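Local coordinates for GCN5-related N-acetyltransferase (Anabaena variabilis, PDB 2OZG), which binds coenzyme A and probably transfers the acetyl group of acetyl-CoA to an amine, perhaps that of an aminoglycoside, as a GNAT-family N-acetyltransferase, at residues A99-T104 with R124-A129; T104-S109 with D317-N322; V85-E90 with D94-A99; W286-V291 with L355-F360. All blocks are in the same frame, centred on the assembly; numbering follows the deposited sequence.

Overall arrangement
From the N terminus, interaction 3 comes first, closing the short loop between strand 75-87 and helix 96-110 around coenzyme A. Interaction 1 follows in series, sharing A99 with it, and packs the middle of that helix on the end of helix 123-128; both touch the cofactor. Interaction 2 shares T104 with interaction 1 and crosses it along the chain, carrying the same helix over to the loop 317-322 of the sterol carrier protein-like region. Interaction 4 also crosses interaction 2, setting strand 279-290 against helix 349-357. R289 of that strand and V291 just after it meet A129 of interaction 1 and N322 of interaction 2, tying the acetyltransferase and C-terminal parts together.

Interaction 1 (A99-T104 with R124-A129); sequences ALIQHT and RLYRKA. With COA (coenzyme A), chain C.
In this GNAT domain helix 96-110, whose N terminus holds the pyrophosphate of coenzyme A, packs against the short helix 123-128, which also touches the cofactor: I101 meets Y126 of helix 123-128 and A129 just after it. I101 reaches out with both branches. Its chi1 of -61° sends CG1 toward Y126 and CG2 toward A129; chi2 (-56°) then brings CD1 to the edge of the ring, 3.7 Å from Y126 CE1 and near the ring plane, the two side chains crossing at about a right angle. The other branch rests on the methyl of A129, with 3.6 Å between I101 CG2 and A129 CB. All three residues are buried, and no direct hydrogen bond joins the segments. One water bridges them instead, accepting from Q102 NE2 and donating to K128 O at 2.8 Å. The Y126 ring is also held by L125 CD2 over one face, while C3P of the cofactor lies in plane at its edge. This places the phenol beside the thiol-bearing end of coenzyme A. The short helix has one side on I101 and another on the ligand: L125 CB touches the ribose oxygen O4B at 3.3 Å. K128, bent at its last two torsions, brings its ammonium to the 3'-phosphate, where NZ makes a weak hydrogen bond to COA O7A at 3.3 Å.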
# COMPACT_ATOMS: atom_id res chain seq x y z
N ALA A 99 -9.51 -39.21 -11.03
CA ALA A 99 -9.84 -40.58 -10.66
C ALA A 99 -10.50 -40.57 -9.29
O ALA A 99 -11.56 -41.13 -9.09
CB ALA A 99 -8.59 -41.47 -10.68
N LEU A 100 -9.89 -39.88 -8.33
CA LEU A 100 -10.44 -39.79 -6.98
C LEU A 100 -11.90 -39.30 -6.97
O LEU A 100 -12.81 -39.90 -6.36
CB LEU A 100 -9.55 -38.85 -6.14
CG LEU A 100 -9.97 -38.56 -4.69
CD1 LEU A 100 -10.13 -39.82 -3.81
CD2 LEU A 100 -8.96 -37.62 -4.09
N ILE A 101 -12.13 -38.21 -7.67
CA ILE A 101 -13.47 -37.61 -7.70
C ILE A 101 -14.54 -38.50 -8.34
O ILE A 101 -15.68 -38.60 -7.87
CB ILE A 101 -13.44 -36.21 -8.38
CG1 ILE A 101 -12.52 -35.25 -7.61
CG2 ILE A 101 -14.92 -35.64 -8.48
CD1 ILE A 101 -12.86 -35.07 -6.12
N GLN A 102 -14.16 -39.18 -9.38
CA GLN A 102 -15.06 -40.11 -10.03
C GLN A 102 -15.41 -41.28 -9.11
O GLN A 102 -16.56 -41.65 -9.00
CB GLN A 102 -14.39 -40.59 -11.31
CG GLN A 102 -14.22 -39.47 -12.35
CD GLN A 102 -13.52 -39.98 -13.65
OE1 GLN A 102 -12.64 -40.85 -13.59
NE2 GLN A 102 -13.88 -39.39 -14.80
N HIS A 103 -14.41 -41.89 -8.48
CA HIS A 103 -14.66 -42.95 -7.50
C HIS A 103 -15.56 -42.49 -6.40
O HIS A 103 -16.45 -43.20 -6.02
CB HIS A 103 -13.35 -43.51 -6.91
CG HIS A 103 -12.67 -44.52 -7.79
ND1 HIS A 103 -11.41 -44.33 -8.31
CD2 HIS A 103 -13.09 -45.74 -8.23
CE1 HIS A 103 -11.06 -45.39 -9.03
NE2 HIS A 103 -12.06 -46.25 -9.00
N THR A 104 -15.27 -41.32 -5.84
CA THR A 104 -16.08 -40.72 -4.81
C THR A 104 -17.53 -40.52 -5.24
O THR A 104 -18.44 -40.85 -4.51
CB THR A 104 -15.46 -39.32 -4.42
OG1 THR A 104 -14.13 -39.53 -3.96
CG2 THR A 104 -16.25 -38.64 -3.35
N ARG A 124 -11.81 -26.42 -13.29
CA ARG A 124 -11.64 -27.31 -14.45
C ARG A 124 -11.74 -28.76 -14.03
O ARG A 124 -12.38 -29.57 -14.68
CB ARG A 124 -10.29 -27.02 -15.14
CG ARG A 124 -10.00 -27.76 -16.47
CD ARG A 124 -8.49 -27.56 -16.95
N LEU A 125 -11.06 -29.10 -12.94
CA LEU A 125 -11.10 -30.46 -12.40
C LEU A 125 -12.53 -30.95 -12.10
O LEU A 125 -12.99 -32.01 -12.58
CB LEU A 125 -10.27 -30.51 -11.12
CG LEU A 125 -10.46 -31.75 -10.21
CD1 LEU A 125 -10.00 -32.94 -10.98
CD2 LEU A 125 -9.67 -31.61 -8.92
N TYR A 126 -13.24 -30.19 -11.28
CA TYR A 126 -14.59 -30.62 -10.90
C TYR A 126 -15.61 -30.61 -12.04
O TYR A 126 -16.47 -31.44 -12.05
CB TYR A 126 -15.03 -29.86 -9.69
CG TYR A 126 -14.05 -30.05 -8.56
CD1 TYR A 126 -14.02 -31.23 -7.86
CD2 TYR A 126 -13.18 -29.03 -8.19
CE1 TYR A 126 -13.14 -31.40 -6.79
CE2 TYR A 126 -12.28 -29.19 -7.15
CZ TYR A 126 -12.27 -30.37 -6.46
OH TYR A 126 -11.44 -30.56 -5.43
N ARG A 127 -15.51 -29.68 -12.98
CA ARG A 127 -16.37 -29.69 -14.16
C ARG A 127 -16.13 -30.95 -14.99
O ARG A 127 -17.07 -31.45 -15.61
CB ARG A 127 -16.13 -28.43 -15.00
CG ARG A 127 -16.62 -27.18 -14.31
CD ARG A 127 -16.29 -25.93 -15.07
NE ARG A 127 -17.13 -24.81 -14.66
CZ ARG A 127 -16.86 -23.54 -14.95
NH1 ARG A 127 -15.72 -23.23 -15.55
NH2 ARG A 127 -17.71 -22.58 -14.61
N LYS A 128 -14.89 -31.47 -15.01
CA LYS A 128 -14.64 -32.75 -15.71
C LYS A 128 -15.50 -33.83 -15.08
O LYS A 128 -15.86 -34.74 -15.75
CB LYS A 128 -13.17 -33.22 -15.65
CG LYS A 128 -12.23 -32.54 -16.61
CD LYS A 128 -10.86 -33.26 -16.72
CE LYS A 128 -10.88 -34.53 -17.64
NZ LYS A 128 -11.02 -34.26 -19.14
N ALA A 129 -15.89 -33.70 -13.82
CA ALA A 129 -16.72 -34.74 -13.20
C ALA A 129 -18.18 -34.37 -13.06
O ALA A 129 -18.92 -35.03 -12.30
CB ALA A 129 -16.14 -35.11 -11.82
N1A COA C . -5.78 -25.58 -11.94
C2A COA C . -6.63 -25.87 -12.95
N3A COA C . -6.90 -27.14 -13.31
C4A COA C . -6.29 -28.16 -12.66
C5A COA C . -5.40 -27.91 -11.62
C6A COA C . -5.15 -26.56 -11.27
N6A COA C . -4.31 -26.20 -10.28
N7A COA C . -4.97 -29.12 -11.19
C8A COA C . -5.58 -30.08 -11.94
N9A COA C . -6.38 -29.48 -12.82
C1B COA C . -7.27 -30.08 -13.87
C2B COA C . -6.48 -30.51 -15.10
O2B COA C . -6.29 -29.44 -16.04
C3B COA C . -7.30 -31.69 -15.62
O3B COA C . -8.18 -31.32 -16.69
P3B COA C . -7.76 -31.63 -18.24
O7A COA C . -8.02 -33.12 -18.39
O8A COA C . -8.64 -30.68 -19.04
O9A COA C . -6.27 -31.32 -18.34
C4B COA C . -8.10 -32.21 -14.42
O4B COA C . -7.97 -31.24 -13.38
C5B COA C . -7.59 -33.57 -13.94
O5B COA C . -6.25 -33.42 -13.44
P1A COA C . -5.58 -34.42 -12.34
O1A COA C . -6.58 -35.48 -11.94
O2A COA C . -4.22 -34.85 -12.89
O3A COA C . -5.29 -33.38 -11.11
P2A COA C . -4.04 -33.51 -10.06
O4A COA C . -3.92 -34.99 -9.71
O5A COA C . -2.83 -32.82 -10.69
O6A COA C . -4.60 -32.63 -8.76
CBP COA C . -4.61 -30.80 -6.95
CCP COA C . -3.83 -31.69 -7.94
CDP COA C . -5.82 -31.63 -6.50
CEP COA C . -5.19 -29.66 -7.79
CAP COA C . -3.66 -30.39 -5.74
OAP COA C . -3.90 -31.17 -4.52
C9P COA C . -3.45 -28.93 -5.27
O9P COA C . -2.60 -28.08 -5.89
N8P COA C . -3.99 -28.40 -4.15
C7P COA C . -4.93 -28.85 -3.12
C6P COA C . -6.01 -27.78 -3.23
C5P COA C . -7.20 -28.29 -4.02
O5P COA C . -7.06 -28.86 -5.10
N4P COA C . -8.42 -28.07 -3.50
C3P COA C . -9.70 -28.45 -4.09
C2P COA C . -10.74 -28.10 -3.05
S1P COA C . -10.63 -29.23 -1.60
O HOH W 1 -16.46 -37.48 -15.52

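Interaction 2 (T104-S109 with D317-N322); sequences TLQEIS and DLLATN
L105 carries its CG anti to the carbonyl carbon (chi1 -77°), whereas L318 has CG anti to the backbone N. With these settings the two leucines cross at about a right angle and meet through single methyls, L105 CD1 and L318 CD2, 3.5 Å apart. Q106 and L319 form the second pair. The glutamine chain bends at chi2 (64°) and brings the amide oxygen OE1 to 3.9 Å from the L319 CD2 methyl, a van der Waals contact at the exposed border of the interface. One turn further along the helix S109 offers only its CB, 4.5 Å from L319 CD1. Its hydroxyl is turned back on its own helix, where OG donates to Q106 O at 2.7 Å, tilted 27° from the carbonyl plane. The contact joins helix 96-110 of the acetyltransferase domain to the loop between strands 308-315 and 324-331 of the sterol carrier protein-like region, more than 200 residues later in the chain. D316 OD1 accepts from the backbone N of both L318 and L319, so the loop presents its two leucines from a braced backbone. R289 of strand 279-290 packs against L105, L318 and L319. Beyond L319 the chain enters a 3-10 turn, in which N322 N donates to L319 O at 3.0 Å.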
# COMPACT_ATOMS: atom_id res chain seq x y z
N THR A 104 -15.27 -41.32 -5.84
CA THR A 104 -16.08 -40.72 -4.81
C THR A 104 -17.53 -40.52 -5.24
O THR A 104 -18.44 -40.85 -4.51
CB THR A 104 -15.46 -39.32 -4.42
OG1 THR A 104 -14.13 -39.53 -3.96
CG2 THR A 104 -16.25 -38.64 -3.35
N LEU A 105 -17.74 -39.96 -6.43
CA LEU A 105 -19.08 -39.80 -6.95
C LEU A 105 -19.82 -41.13 -7.09
O LEU A 105 -21.00 -41.24 -6.76
CB LEU A 105 -19.05 -39.07 -8.30
CG LEU A 105 -18.83 -37.58 -8.25
CD1 LEU A 105 -18.66 -37.04 -9.69
CD2 LEU A 105 -20.00 -36.91 -7.59
N GLN A 106 -19.13 -42.15 -7.56
CA GLN A 106 -19.70 -43.47 -7.67
C GLN A 106 -20.10 -43.96 -6.29
O GLN A 106 -21.17 -44.56 -6.14
CB GLN A 106 -18.72 -44.44 -8.32
CG GLN A 106 -19.11 -45.94 -8.23
CD GLN A 106 -20.43 -46.33 -8.97
OE1 GLN A 106 -21.06 -45.51 -9.67
NE2 GLN A 106 -20.82 -47.59 -8.83
N GLU A 107 -19.28 -43.71 -5.28
CA GLU A 107 -19.67 -44.13 -3.93
C GLU A 107 -20.91 -43.38 -3.45
O GLU A 107 -21.83 -43.95 -2.89
CB GLU A 107 -18.52 -43.92 -2.94
CG GLU A 107 -18.91 -44.27 -1.54
CD GLU A 107 -17.78 -44.14 -0.54
OE1 GLU A 107 -16.59 -43.95 -0.94
OE2 GLU A 107 -18.11 -44.24 0.65
N ILE A 108 -20.95 -42.07 -3.66
CA ILE A 108 -22.10 -41.27 -3.22
C ILE A 108 -23.39 -41.80 -3.89
O ILE A 108 -24.44 -41.98 -3.23
CB ILE A 108 -21.83 -39.79 -3.53
CG1 ILE A 108 -20.63 -39.31 -2.68
CG2 ILE A 108 -23.06 -38.93 -3.25
CD1 ILE A 108 -20.04 -37.99 -3.16
N SER A 109 -23.27 -42.12 -5.17
CA SER A 109 -24.37 -42.63 -5.91
C SER A 109 -24.86 -43.95 -5.30
O SER A 109 -26.06 -44.16 -5.17
CB SER A 109 -24.02 -42.79 -7.40
OG SER A 109 -23.39 -44.04 -7.62
N ASP A 317 -21.94 -38.07 -18.82
CA ASP A 317 -20.93 -38.96 -19.36
C ASP A 317 -20.28 -39.87 -18.28
O ASP A 317 -19.48 -40.73 -18.63
CB ASP A 317 -19.85 -38.13 -20.05
CG ASP A 317 -19.03 -37.28 -19.06
OD1 ASP A 317 -19.59 -36.87 -18.01
OD2 ASP A 317 -17.84 -36.97 -19.33
N LEU A 318 -20.61 -39.65 -17.00
CA LEU A 318 -20.03 -40.42 -15.90
C LEU A 318 -21.00 -41.43 -15.32
O LEU A 318 -20.68 -42.59 -15.15
CB LEU A 318 -19.57 -39.49 -14.78
CG LEU A 318 -18.86 -40.16 -13.59
CD1 LEU A 318 -17.59 -40.85 -14.07
CD2 LEU A 318 -18.55 -39.19 -12.47
N LEU A 319 -22.19 -40.95 -14.97
CA LEU A 319 -23.23 -41.78 -14.35
C LEU A 319 -24.38 -42.02 -15.33
O LEU A 319 -25.32 -41.24 -15.42
CB LEU A 319 -23.69 -41.12 -13.05
CG LEU A 319 -22.54 -40.88 -12.05
CD1 LEU A 319 -23.01 -40.09 -10.83
CD2 LEU A 319 -21.85 -42.15 -11.57
N ALA A 320 -24.26 -43.11 -16.07
CA ALA A 320 -25.20 -43.49 -17.11
C ALA A 320 -26.68 -43.42 -16.73
O ALA A 320 -27.50 -43.14 -17.59
CB ALA A 320 -24.89 -44.88 -17.63
N THR A 321 -27.05 -43.70 -15.49
CA THR A 321 -28.47 -43.62 -15.10
C THR A 321 -29.11 -42.23 -15.19
O THR A 321 -30.32 -42.09 -15.11
CB THR A 321 -28.70 -44.14 -13.66
OG1 THR A 321 -28.03 -43.30 -12.73
CG2 THR A 321 -28.21 -45.61 -13.52
N ASN A 322 -28.29 -41.19 -15.29
CA ASN A 322 -28.76 -39.84 -15.41
C ASN A 322 -28.85 -39.34 -16.88
O ASN A 322 -29.31 -38.22 -17.17
CB ASN A 322 -27.76 -38.91 -14.72
CG ASN A 322 -27.74 -39.05 -13.20
OD1 ASN A 322 -28.72 -39.40 -12.59
ND2 ASN A 322 -26.61 -38.72 -12.60

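Interaction 3 (V85-E90 with D94-A99); sequences VGIAPE and DGAAIA. With COA (coenzyme A), chain C.
The pyrophosphate-binding loop of the GNAT fold is formed here: strand 75-87 ends beside the N terminus of helix 96-110, and coenzyme A lies across both. The two elements touch through I87, whose CG1 stands anti to the carbonyl carbon (chi1 -54°). That places CG1 3.8 Å from A97 CB, and CD1 comes 4.0 Å from A96 CB. Small alanines on the helix thus let the isoleucine lie close to its first turn, and all three residues are buried. Polar binding is left to the backbone. I87 N gives an almost straight hydrogen bond to the pantetheine hydroxyl OAP (3.0 Å, 177°), and a weak one runs from OAP back to I87 O. On the helix side three amides grip the phosphates. G95 N donates to O2A at 2.7 Å and I98 N to O1A at 2.8 Å, both on the phosphate next to the ribose. A97 N reaches O4A of the other phosphate at 3.1 Å. The positive end of the helix dipole faces these anions and would be expected to add to their binding. G95, at the N-cap position, has positive phi (82°), a conformation in which a side chain would collide with the carbonyl oxygen of D94. A97 CB completes the fit by packing 3.3 Å from COA O6A. G93 N also donates to the cofactor. Strand, loop and helix open the beta-alpha-beta unit completed by strand 115-118, and the row of amides at the helix start is characteristic of the GNAT acyl-CoA site.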
# COMPACT_ATOMS: atom_id res chain seq x y z
N VAL A 85 -9.71 -32.00 -0.63
CA VAL A 85 -9.22 -32.77 -1.74
C VAL A 85 -7.76 -32.40 -1.93
O VAL A 85 -7.44 -31.24 -2.18
CB VAL A 85 -9.97 -32.44 -3.05
CG1 VAL A 85 -9.38 -33.22 -4.20
CG2 VAL A 85 -11.43 -32.74 -2.90
N GLY A 86 -6.88 -33.37 -1.81
CA GLY A 86 -5.46 -33.13 -2.01
C GLY A 86 -4.74 -34.31 -2.61
O GLY A 86 -4.95 -35.47 -2.21
N ILE A 87 -3.87 -34.00 -3.57
CA ILE A 87 -2.95 -34.97 -4.19
C ILE A 87 -1.55 -34.47 -3.90
O ILE A 87 -1.25 -33.34 -4.17
CB ILE A 87 -3.13 -35.02 -5.72
CG1 ILE A 87 -4.59 -35.30 -6.07
CG2 ILE A 87 -2.24 -36.05 -6.36
CD1 ILE A 87 -5.09 -36.74 -5.65
N ALA A 88 -0.69 -35.31 -3.35
CA ALA A 88 0.68 -34.95 -3.04
C ALA A 88 1.32 -34.46 -4.32
O ALA A 88 1.14 -35.03 -5.39
CB ALA A 88 1.42 -36.18 -2.45
N PRO A 89 2.14 -33.44 -4.22
CA PRO A 89 2.54 -32.79 -5.46
C PRO A 89 3.28 -33.68 -6.42
O PRO A 89 3.12 -33.53 -7.61
CB PRO A 89 3.37 -31.59 -4.98
CG PRO A 89 3.90 -32.03 -3.66
CD PRO A 89 2.78 -32.84 -3.04
N GLU A 90 4.01 -34.67 -5.92
CA GLU A 90 4.72 -35.56 -6.81
C GLU A 90 3.79 -36.43 -7.67
O GLU A 90 4.25 -37.05 -8.63
CB GLU A 90 5.70 -36.46 -6.04
CG GLU A 90 5.10 -37.49 -5.10
CD GLU A 90 4.89 -37.02 -3.65
OE1 GLU A 90 4.71 -35.82 -3.37
OE2 GLU A 90 4.90 -37.90 -2.77
N ASP A 94 -1.29 -36.24 -13.39
CA ASP A 94 -1.34 -37.62 -13.84
C ASP A 94 -2.75 -38.22 -13.74
O ASP A 94 -2.90 -39.40 -13.82
CB ASP A 94 -0.36 -38.43 -13.00
CG ASP A 94 0.12 -39.70 -13.69
OD1 ASP A 94 0.31 -39.66 -14.92
OD2 ASP A 94 0.34 -40.73 -12.99
N GLY A 95 -3.78 -37.41 -13.55
CA GLY A 95 -5.14 -37.94 -13.51
C GLY A 95 -5.56 -38.52 -12.16
O GLY A 95 -6.63 -39.15 -12.04
N ALA A 96 -4.76 -38.29 -11.13
CA ALA A 96 -5.09 -38.87 -9.82
C ALA A 96 -6.31 -38.17 -9.22
O ALA A 96 -7.16 -38.83 -8.65
CB ALA A 96 -3.92 -38.83 -8.88
N ALA A 97 -6.38 -36.84 -9.33
CA ALA A 97 -7.53 -36.13 -8.74
C ALA A 97 -8.87 -36.46 -9.41
O ALA A 97 -9.87 -36.61 -8.74
CB ALA A 97 -7.31 -34.56 -8.67
N ILE A 98 -8.89 -36.56 -10.73
CA ILE A 98 -10.14 -36.86 -11.40
C ILE A 98 -10.49 -38.32 -11.08
O ILE A 98 -11.64 -38.63 -10.80
CB ILE A 98 -10.08 -36.52 -12.91
CG1 ILE A 98 -11.43 -36.76 -13.56
CG2 ILE A 98 -9.01 -37.30 -13.64
CD1 ILE A 98 -12.55 -35.93 -12.98
N ALA A 99 -9.51 -39.21 -11.03
CA ALA A 99 -9.84 -40.58 -10.66
C ALA A 99 -10.50 -40.57 -9.29
O ALA A 99 -11.56 -41.13 -9.09
CB ALA A 99 -8.59 -41.47 -10.68
N1A COA C . -5.78 -25.58 -11.94
C2A COA C . -6.63 -25.87 -12.95
N3A COA C . -6.90 -27.14 -13.31
C4A COA C . -6.29 -28.16 -12.66
C5A COA C . -5.40 -27.91 -11.62
C6A COA C . -5.15 -26.56 -11.27
N6A COA C . -4.31 -26.20 -10.28
N7A COA C . -4.97 -29.12 -11.19
C8A COA C . -5.58 -30.08 -11.94
N9A COA C . -6.38 -29.48 -12.82
C1B COA C . -7.27 -30.08 -13.87
C2B COA C . -6.48 -30.51 -15.10
O2B COA C . -6.29 -29.44 -16.04
C3B COA C . -7.30 -31.69 -15.62
O3B COA C . -8.18 -31.32 -16.69
P3B COA C . -7.76 -31.63 -18.24
O7A COA C . -8.02 -33.12 -18.39
O8A COA C . -8.64 -30.68 -19.04
O9A COA C . -6.27 -31.32 -18.34
C4B COA C . -8.10 -32.21 -14.42
O4B COA C . -7.97 -31.24 -13.38
C5B COA C . -7.59 -33.57 -13.94
O5B COA C . -6.25 -33.42 -13.44
P1A COA C . -5.58 -34.42 -12.34
O1A COA C . -6.58 -35.48 -11.94
O2A COA C . -4.22 -34.85 -12.89
O3A COA C . -5.29 -33.38 -11.11
P2A COA C . -4.04 -33.51 -10.06
O4A COA C . -3.92 -34.99 -9.71
O5A COA C . -2.83 -32.82 -10.69
O6A COA C . -4.60 -32.63 -8.76
CBP COA C . -4.61 -30.80 -6.95
CCP COA C . -3.83 -31.69 -7.94
CDP COA C . -5.82 -31.63 -6.50
CEP COA C . -5.19 -29.66 -7.79
CAP COA C . -3.66 -30.39 -5.74
OAP COA C . -3.90 -31.17 -4.52
C9P COA C . -3.45 -28.93 -5.27
O9P COA C . -2.60 -28.08 -5.89
N8P COA C . -3.99 -28.40 -4.15
C7P COA C . -4.93 -28.85 -3.12
C6P COA C . -6.01 -27.78 -3.23
C5P COA C . -7.20 -28.29 -4.02
O5P COA C . -7.06 -28.86 -5.10
N4P COA C . -8.42 -28.07 -3.50
C3P COA C . -9.70 -28.45 -4.09
C2P COA C . -10.74 -28.10 -3.05
S1P COA C . -10.63 -29.23 -1.60

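Interaction 4 (W286-V291 with L355-F360); sequences WMLRIV and LYTSLF
The last residues of strand 279-290 run past the C-terminal end of helix 349-357, with L288 CA nearest T357 CA at 8.6 Å and I290 CA nearest Y356 CA at 8.8 Å. The helix stops in a Schellman motif: S358 takes a positive phi (67°), and its N donates to L355 O at 3.3 Å. Two side-chain pairs make the contact. I290, with CG1 anti to the carbonyl carbon, lays CD1 over one face of the Y356 ring in a CH-pi contact, 4.2 Å from the centroid and 25° off the ring normal. The methyl sits toward the rim, with I290 CD1 3.9 Å from Y356 CD2. L288 and T357 lie alongside, pointing opposite ways, and L288 CD1 meets T357 CG2 at 4.1 Å. The methyl of T357 turns to the strand while OG1 is hydrogen-bonded to A134 O of strand 132-143; likewise Y356 OH to A296 O. R300 makes a cation-pi contact with the tyrosine ring and W72 meets it edge-to-face. R289 folds back so that NH1 donates to I290 O at 2.9 Å, and NH1 also forms a salt bridge to D316. Without a hydrogen bond between them, the two segments cohere by apolar contact, the buried hydroxyls of Y356 and T357 being satisfied by outside carbonyls, while polar links such as R289-D316 join the acetyltransferase and sterol carrier protein-like parts nearby.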
# COMPACT_ATOMS: atom_id res chain seq x y z
N TRP A 286 -19.67 -21.92 -4.77
CA TRP A 286 -19.56 -23.32 -4.59
C TRP A 286 -20.24 -24.06 -5.74
O TRP A 286 -21.09 -23.50 -6.47
CB TRP A 286 -20.07 -23.76 -3.22
CG TRP A 286 -21.26 -23.07 -2.70
CD1 TRP A 286 -21.27 -21.94 -1.91
CD2 TRP A 286 -22.62 -23.46 -2.84
NE1 TRP A 286 -22.57 -21.61 -1.59
CE2 TRP A 286 -23.40 -22.56 -2.08
CE3 TRP A 286 -23.27 -24.50 -3.53
CZ2 TRP A 286 -24.79 -22.66 -2.00
CZ3 TRP A 286 -24.63 -24.61 -3.43
CH2 TRP A 286 -25.38 -23.69 -2.66
N MSE A 287 -19.90 -25.34 -5.85
CA MSE A 287 -20.37 -26.12 -6.93
C MSE A 287 -21.18 -27.26 -6.46
O MSE A 287 -21.00 -27.76 -5.35
CB MSE A 287 -19.18 -26.64 -7.68
CG MSE A 287 -18.37 -25.60 -8.42
SE MSE A 287 -16.94 -26.40 -9.52
CE MSE A 287 -17.20 -25.39 -11.21
N LEU A 288 -22.04 -27.73 -7.34
CA LEU A 288 -22.95 -28.86 -7.05
C LEU A 288 -22.92 -29.89 -8.17
O LEU A 288 -22.82 -29.55 -9.35
CB LEU A 288 -24.39 -28.32 -6.91
CG LEU A 288 -25.47 -29.35 -6.47
CD1 LEU A 288 -26.42 -28.87 -5.38
CD2 LEU A 288 -26.26 -29.87 -7.69
N ARG A 289 -23.00 -31.17 -7.79
CA ARG A 289 -23.10 -32.23 -8.73
C ARG A 289 -24.45 -32.89 -8.52
O ARG A 289 -24.82 -33.27 -7.39
CB ARG A 289 -21.97 -33.26 -8.50
CG ARG A 289 -21.42 -33.91 -9.84
CD ARG A 289 -22.35 -34.86 -10.54
NE ARG A 289 -21.67 -35.40 -11.73
CZ ARG A 289 -22.21 -36.25 -12.58
NH1 ARG A 289 -23.46 -36.68 -12.41
NH2 ARG A 289 -21.52 -36.64 -13.63
N ILE A 290 -25.23 -32.99 -9.59
CA ILE A 290 -26.46 -33.80 -9.55
C ILE A 290 -26.01 -35.25 -9.70
O ILE A 290 -25.61 -35.68 -10.78
CB ILE A 290 -27.42 -33.43 -10.68
CG1 ILE A 290 -27.78 -31.94 -10.57
CG2 ILE A 290 -28.63 -34.39 -10.71
CD1 ILE A 290 -28.86 -31.55 -9.56
N VAL A 291 -26.03 -35.98 -8.60
CA VAL A 291 -25.60 -37.36 -8.60
C VAL A 291 -26.69 -38.32 -9.13
O VAL A 291 -26.41 -39.28 -9.89
CB VAL A 291 -25.16 -37.79 -7.19
CG1 VAL A 291 -24.75 -39.27 -7.16
CG2 VAL A 291 -24.01 -36.90 -6.69
N LEU A 355 -29.34 -24.86 -12.91
CA LEU A 355 -30.78 -24.70 -13.05
C LEU A 355 -31.48 -25.06 -11.74
O LEU A 355 -32.34 -24.31 -11.24
CB LEU A 355 -31.30 -25.63 -14.14
CG LEU A 355 -32.82 -25.60 -14.40
CD1 LEU A 355 -33.25 -24.26 -14.93
CD2 LEU A 355 -33.27 -26.70 -15.33
N TYR A 356 -31.09 -26.21 -11.18
CA TYR A 356 -31.66 -26.76 -9.94
C TYR A 356 -31.60 -25.84 -8.75
O TYR A 356 -32.55 -25.70 -7.99
CB TYR A 356 -30.92 -28.04 -9.59
CG TYR A 356 -31.39 -28.84 -8.36
CD1 TYR A 356 -30.93 -28.57 -7.11
CD2 TYR A 356 -32.21 -29.92 -8.51
CE1 TYR A 356 -31.31 -29.36 -5.99
CE2 TYR A 356 -32.62 -30.68 -7.40
CZ TYR A 356 -32.16 -30.40 -6.16
OH TYR A 356 -32.58 -31.19 -5.08
N THR A 357 -30.46 -25.20 -8.58
CA THR A 357 -30.25 -24.29 -7.42
C THR A 357 -30.78 -22.88 -7.54
O THR A 357 -30.77 -22.13 -6.55
CB THR A 357 -28.73 -24.15 -7.16
OG1 THR A 357 -28.12 -23.52 -8.28
CG2 THR A 357 -28.14 -25.49 -6.91
N SER A 358 -31.26 -22.51 -8.72
CA SER A 358 -31.71 -21.15 -9.00
C SER A 358 -30.62 -20.12 -8.98
O SER A 358 -30.89 -18.94 -8.83
CB SER A 358 -32.82 -20.68 -8.01
OG SER A 358 -33.65 -21.75 -7.73
N LEU A 359 -29.37 -20.52 -9.17
CA LEU A 359 -28.31 -19.52 -9.25
C LEU A 359 -28.53 -18.63 -10.48
O LEU A 359 -28.37 -17.40 -10.42
CB LEU A 359 -26.93 -20.22 -9.37
CG LEU A 359 -25.74 -19.26 -9.44
CD1 LEU A 359 -25.67 -18.36 -8.23
CD2 LEU A 359 -24.44 -20.01 -9.63
N PHE A 360 -28.78 -19.29 -11.62
CA PHE A 360 -29.10 -18.64 -12.88
C PHE A 360 -30.42 -19.12 -13.38
O PHE A 360 -30.79 -20.29 -13.15
CB PHE A 360 -27.99 -18.92 -13.91
CG PHE A 360 -26.67 -18.31 -13.50
CD1 PHE A 360 -26.55 -16.96 -13.37
CD2 PHE A 360 -25.57 -19.11 -13.22
CE1 PHE A 360 -25.33 -16.37 -12.97
CE2 PHE A 360 -24.38 -18.54 -12.84
CZ PHE A 360 -24.26 -17.19 -12.70